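Local coordinates for pyridoxamine 5-phosphate-dependent dehydrase (Escherichia coli, PDB 3B8X), which catalyses the removal of the C3' hydroxyl from GDP-4-keto-6-deoxymannose, a step in the biosynthesis of L-colitose for the O-antigen, at residues N112-D117 against V135-N140; A168-K173 against Q296-S301. The protein carries 1 engineered substitution. One frame throughout, in Å; residues are numbered along the deposited sequence.

Contact 1 (N112-D117 against V135-N140)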
loop_
_atom_site.group_PDB
_atom_site.type_symbol
_atom_site.label_atom_id
_atom_site.label_comp_id
_atom_site.label_asym_id
_atom_site.label_seq_id
_atom_site.Cartn_x
_atom_site.Cartn_y
_atom_site.Cartn_z
ATOM N N ASN B 112 25.181 -22.274 -0.377
ATOM C CA ASN B 112 25.403 -22.509 1.039
ATOM C C ASN B 112 24.768 -21.433 1.899
ATOM O O ASN B 112 24.008 -21.742 2.832
ATOM C CB ASN B 112 26.884 -22.622 1.311
ATOM C CG ASN B 112 27.404 -23.961 0.889
ATOM O OD1 ASN B 112 27.016 -24.969 1.474
ATOM N ND2 ASN B 112 28.168 -23.998 -0.188
ATOM N N THR B 113 25.118 -20.174 1.631
ATOM C CA THR B 113 24.539 -19.077 2.404
ATOM C C THR B 113 23.109 -18.686 2.029
ATOM O O THR B 113 22.412 -18.059 2.841
ATOM C CB THR B 113 25.324 -17.815 2.272
ATOM O OG1 THR B 113 25.223 -17.355 0.927
ATOM C CG2 THR B 113 26.751 -18.065 2.650
ATOM N N LEU B 114 22.720 -19.040 0.798
ATOM C CA LEU B 114 21.423 -18.713 0.180
ATOM C C LEU B 114 21.385 -17.283 -0.244
ATOM O O LEU B 114 20.405 -16.860 -0.846
ATOM C CB LEU B 114 20.213 -18.993 1.090
ATOM C CG LEU B 114 20.100 -20.419 1.662
ATOM C CD1 LEU B 114 18.741 -20.552 2.332
ATOM C CD2 LEU B 114 20.335 -21.480 0.570
ATOM N N ASN B 115 22.469 -16.558 0.028
ATOM C CA ASN B 115 22.578 -15.137 -0.380
ATOM C C ASN B 115 23.321 -14.995 -1.718
ATOM O O ASN B 115 23.786 -16.012 -2.282
ATOM C CB ASN B 115 23.202 -14.294 0.735
ATOM C CG ASN B 115 22.271 -14.132 1.926
ATOM O OD1 ASN B 115 21.052 -14.161 1.793
ATOM N ND2 ASN B 115 22.843 -13.992 3.095
ATOM N N ILE B 116 23.309 -13.778 -2.274
ATOM C CA ILE B 116 23.915 -13.499 -3.577
ATOM C C ILE B 116 25.367 -14.033 -3.605
ATOM O O ILE B 116 26.089 -13.919 -2.633
ATOM C CB ILE B 116 23.928 -11.991 -3.854
ATOM C CG1 ILE B 116 24.262 -11.687 -5.336
ATOM C CG2 ILE B 116 24.893 -11.356 -2.926
ATOM C CD1 ILE B 116 23.816 -10.327 -5.837
ATOM N N ASP B 117 25.727 -14.680 -4.696
ATOM C CA ASP B 117 27.043 -15.237 -4.794
ATOM C C ASP B 117 28.060 -14.138 -4.871
ATOM O O ASP B 117 28.050 -13.329 -5.786
ATOM C CB ASP B 117 27.147 -16.109 -6.017
ATOM C CG ASP B 117 28.441 -16.831 -6.042
ATOM O OD1 ASP B 117 28.724 -17.519 -5.055
ATOM O OD2 ASP B 117 29.227 -16.623 -6.968
ATOM N N VAL B 135 19.747 -8.748 -0.286
ATOM C CA VAL B 135 18.618 -9.308 0.446
ATOM C C VAL B 135 19.234 -10.311 1.420
ATOM O O VAL B 135 19.980 -11.181 0.989
ATOM C CB VAL B 135 17.684 -10.109 -0.490
ATOM C CG1 VAL B 135 16.585 -10.822 0.328
ATOM C CG2 VAL B 135 17.088 -9.202 -1.569
ATOM N N ASN B 136 18.989 -10.135 2.720
ATOM C CA ASN B 136 19.534 -11.036 3.747
ATOM C C ASN B 136 18.532 -12.163 3.916
ATOM O O ASN B 136 17.483 -12.001 4.557
ATOM C CB ASN B 136 19.781 -10.295 5.075
ATOM C CG ASN B 136 20.743 -9.139 4.904
ATOM O OD1 ASN B 136 21.863 -9.325 4.374
ATOM N ND2 ASN B 136 20.279 -7.923 5.235
ATOM N N LEU B 137 18.820 -13.289 3.268
ATOM C CA LEU B 137 17.876 -14.381 3.212
ATOM C C LEU B 137 17.731 -15.233 4.455
ATOM O O LEU B 137 18.704 -15.740 5.020
ATOM C CB LEU B 137 18.079 -15.252 1.960
ATOM C CG LEU B 137 16.781 -15.798 1.340
ATOM C CD1 LEU B 137 16.088 -14.732 0.476
ATOM C CD2 LEU B 137 17.068 -17.043 0.489
ATOM N N LEU B 138 16.477 -15.411 4.826
ATOM C CA LEU B 138 16.080 -16.309 5.893
ATOM C C LEU B 138 16.743 -16.006 7.216
ATOM O O LEU B 138 16.875 -16.896 8.065
ATOM C CB LEU B 138 16.421 -17.745 5.495
ATOM C CG LEU B 138 15.229 -18.684 5.447
ATOM C CD1 LEU B 138 14.123 -18.082 4.589
ATOM C CD2 LEU B 138 15.689 -20.057 4.947
ATOM N N GLY B 139 17.217 -14.788 7.392
ATOM C CA GLY B 139 17.826 -14.513 8.675
ATOM C C GLY B 139 19.333 -14.277 8.503
ATOM O O GLY B 139 19.999 -13.725 9.396
ATOM N N ASN B 140 19.836 -14.755 7.376
ATOM C CA ASN B 140 21.266 -14.691 7.138
ATOM C C ASN B 140 21.701 -13.392 6.486
ATOM O O ASN B 140 21.376 -13.163 5.308
ATOM C CB ASN B 140 21.642 -15.846 6.213
ATOM C CG ASN B 140 23.019 -16.428 6.507
ATOM O OD1 ASN B 140 23.551 -16.290 7.625
ATOM N ND2 ASN B 140 23.589 -17.126 5.506
HETATM O O HOH W 1 20.801 -12.446 -1.261
#
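Two loops that follow strands of the large mixed sheet in this PLP-dependent aminotransferase fold, one after 103-107 and one after 129-135, are fastened together by the carboxamides of Asn-115 and Asn-140. Asn-115 uses both ends of its amide. Its OD1 accepts from Leu-137 N at 2.8 Å through a lone pair in the carbonyl plane, while its ND2 donates to Asn-140 O, also at 2.8 Å, from 56° above that carbonyl's plane rather than along a lone pair. With CG beside its own backbone N (chi1 -70°), the amide reaches across to 135-140, and the two bonds fix its rotation. In the other direction Asn-140 ND2 donates to Thr-113 O at 3.1 Å, in the carbonyl plane and on a lone pair, and also to Gln-296 O; its OD1 accepts from Thr-298 N, so this amide too is held at both ends. Thr-113 OG1 accepts from Asn-115 N at 3.0 Å, an ST turn that steadies the backbone from which the Asn-115 amide extends. A water accepts from Ile-116 N and donates to Val-135 O, and Asn-140 N closes a turn onto Leu-137 O. Alongside these polar links, Leu-114 CB packs on Leu-137 CD2 at 3.7 Å and its CD1 reaches Leu-138 CD2 at 4.0 Å. Leu-114 and Leu-138 continue that apolar patch onto strand 305-310, whereas Ile-116 and Val-135 rest on strand 82-86; Val-135 also approaches the bound cofactor-sugar adduct. Asp-117 N-caps helix 118-124, and the 135-140 loop runs on toward helix 144-151.

Contact 2 (A168-K173 against Q296-S301)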
loop_
_atom_site.group_PDB
_atom_site.type_symbol
_atom_site.label_atom_id
_atom_site.label_comp_id
_atom_site.label_asym_id
_atom_site.label_seq_id
_atom_site.Cartn_x
_atom_site.Cartn_y
_atom_site.Cartn_z
ATOM N N ALA B 168 19.383 -9.825 12.772
ATOM C CA ALA B 168 20.655 -10.415 12.399
ATOM C C ALA B 168 21.706 -9.337 12.603
ATOM O O ALA B 168 21.410 -8.155 12.493
ATOM C CB ALA B 168 20.637 -10.827 10.940
ATOM N N THR B 169 22.955 -9.752 12.825
ATOM C CA THR B 169 24.060 -8.797 12.934
ATOM C C THR B 169 25.277 -9.317 12.164
ATOM O O THR B 169 25.439 -10.530 11.979
ATOM C CB THR B 169 24.474 -8.621 14.372
ATOM O OG1 THR B 169 24.994 -9.878 14.857
ATOM C CG2 THR B 169 23.251 -8.258 15.209
ATOM N N PHE B 170 26.096 -8.398 11.662
ATOM C CA PHE B 170 27.325 -8.769 10.965
ATOM C C PHE B 170 28.394 -7.800 11.419
ATOM O O PHE B 170 28.269 -6.584 11.284
ATOM C CB PHE B 170 27.176 -8.799 9.439
ATOM C CG PHE B 170 28.480 -9.007 8.719
ATOM C CD1 PHE B 170 29.021 -10.292 8.589
ATOM C CD2 PHE B 170 29.179 -7.926 8.185
ATOM C CE1 PHE B 170 30.248 -10.497 7.939
ATOM C CE2 PHE B 170 30.409 -8.111 7.527
ATOM C CZ PHE B 170 30.949 -9.403 7.401
ATOM N N ASN B 171 29.393 -8.346 12.093
ATOM C CA ASN B 171 30.420 -7.487 12.661
ATOM C C ASN B 171 29.818 -6.472 13.662
ATOM O O ASN B 171 30.173 -5.303 13.633
ATOM C CB ASN B 171 31.185 -6.748 11.544
ATOM C CG ASN B 171 32.216 -7.634 10.830
ATOM O OD1 ASN B 171 32.274 -8.850 11.040
ATOM N ND2 ASN B 171 33.022 -7.021 9.968
ATOM N N ASN B 172 28.950 -6.907 14.574
ATOM C CA ASN B 172 28.380 -5.984 15.563
ATOM C C ASN B 172 27.465 -4.894 14.975
ATOM O O ASN B 172 27.025 -3.985 15.689
ATOM C CB ASN B 172 29.511 -5.327 16.364
ATOM C CG ASN B 172 29.641 -5.889 17.762
ATOM O OD1 ASN B 172 29.513 -5.159 18.748
ATOM N ND2 ASN B 172 29.912 -7.191 17.858
ATOM N N LYS B 173 27.199 -4.965 13.674
ATOM C CA LYS B 173 26.322 -3.987 13.020
ATOM C C LYS B 173 24.995 -4.688 12.679
ATOM O O LYS B 173 24.999 -5.785 12.126
ATOM C CB LYS B 173 26.987 -3.487 11.740
ATOM C CG LYS B 173 26.203 -2.415 11.050
ATOM C CD LYS B 173 27.094 -1.514 10.229
ATOM C CE LYS B 173 26.260 -0.394 9.592
ATOM N NZ LYS B 173 25.705 0.491 10.678
ATOM N N GLN B 296 24.466 -22.267 5.541
ATOM C CA GLN B 296 25.727 -21.852 6.121
ATOM C C GLN B 296 25.543 -20.436 6.616
ATOM O O GLN B 296 25.272 -19.530 5.807
ATOM C CB GLN B 296 26.827 -21.799 5.079
ATOM C CG GLN B 296 28.100 -21.174 5.639
ATOM C CD GLN B 296 29.176 -21.056 4.569
ATOM O OE1 GLN B 296 29.586 -19.951 4.197
ATOM N NE2 GLN B 296 29.584 -22.193 4.015
ATOM N N GLU B 297 25.745 -20.257 7.917
ATOM C CA GLU B 297 25.609 -18.967 8.572
ATOM C C GLU B 297 26.722 -17.955 8.298
ATOM O O GLU B 297 27.903 -18.288 8.387
ATOM C CB GLU B 297 25.569 -19.185 10.092
ATOM C CG GLU B 297 25.342 -17.883 10.877
ATOM C CD GLU B 297 25.050 -18.158 12.319
ATOM O OE1 GLU B 297 25.546 -19.196 12.796
ATOM O OE2 GLU B 297 24.309 -17.391 12.971
ATOM N N THR B 298 26.326 -16.710 8.050
ATOM C CA THR B 298 27.259 -15.575 7.903
ATOM C C THR B 298 26.963 -14.655 9.124
ATOM O O THR B 298 25.813 -14.539 9.535
ATOM C CB THR B 298 26.995 -14.848 6.563
ATOM O OG1 THR B 298 27.325 -15.744 5.497
ATOM C CG2 THR B 298 27.882 -13.604 6.424
ATOM N N GLY B 299 27.987 -14.096 9.784
ATOM C CA GLY B 299 27.780 -13.256 10.983
ATOM C C GLY B 299 26.917 -13.958 12.035
ATOM O O GLY B 299 27.139 -15.125 12.379
ATOM N N GLU B 300 25.933 -13.243 12.561
ATOM C CA GLU B 300 24.996 -13.833 13.510
ATOM C C GLU B 300 23.577 -13.806 12.931
ATOM O O GLU B 300 22.927 -12.768 12.889
ATOM C CB GLU B 300 25.074 -13.154 14.864
ATOM C CG GLU B 300 26.372 -13.497 15.565
ATOM C CD GLU B 300 26.383 -13.086 17.019
ATOM O OE1 GLU B 300 25.279 -12.996 17.602
ATOM O OE2 GLU B 300 27.486 -12.848 17.570
ATOM N N SER B 301 23.182 -14.916 12.337
ATOM C CA SER B 301 21.881 -15.003 11.694
ATOM C C SER B 301 20.731 -14.924 12.696
ATOM O O SER B 301 20.872 -15.298 13.862
ATOM C CB SER B 301 21.840 -16.332 10.917
ATOM O OG SER B 301 20.578 -16.622 10.360
#
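A chi1 of 64° sets Thr-169 OG1 between its backbone N and carbonyl carbon, and at -71° Glu-300 turns CG beside its own N; the two side chains thus run side by side, with OG1 3.3 Å from Glu-300 CB. Their backbones form a single antiparallel bridge, a hydrogen-bonded pair: Thr-169 N donates to Glu-300 O at 3.0 Å, and Glu-300 N returns a nearly straight bond to Thr-169 O at 2.8 Å. Ala-168 CA adds a CH···O contact to the same Glu-300 O. One residue along, Phe-170 meets the loop with the edge of its ring, CD1 lying 4.0 Å from Gly-299 CA, while Thr-298 CG2 approaches obliquely. Gly-299, at positive phi, has no side chain, and its CA comes to 3.7 Å from Thr-169 O. The type I' turn from Phe-170 to Lys-173 makes the strand one arm of a small hairpin. Within 296-301, Glu-297 OE2 accepts from Ser-301 N at 2.8 Å through its anti lone pair. The chemistry across the contact is chiefly backbone pairing, and the carboxylate of Glu-297 both braces its loop and ties it by a salt bridge to Arg-276 on helix 255-286.

Overall arrangement
Contact 1 is a buried junction, whereas contact 2 is only partly buried, with Gly-299 and Glu-300 exposed. The difference shows in their chemistry: in contact 1 asparagine amides satisfy backbone groups beside packed leucines, while contact 2 relies on one beta bridge and the edge of a phenylalanine ring. The former joins two loops that follow strands of the large mixed sheet; the latter ties the small 169-174 hairpin to the loop between strands 292-293 and 305-310. That loop links them, their centres about 11 Å apart, through Asn-140 OD1 and through Asn-112 O, which probably accepts from Gln-296 N; separately, Gly-139 O packs on Ala-168 CB, just before the hairpin.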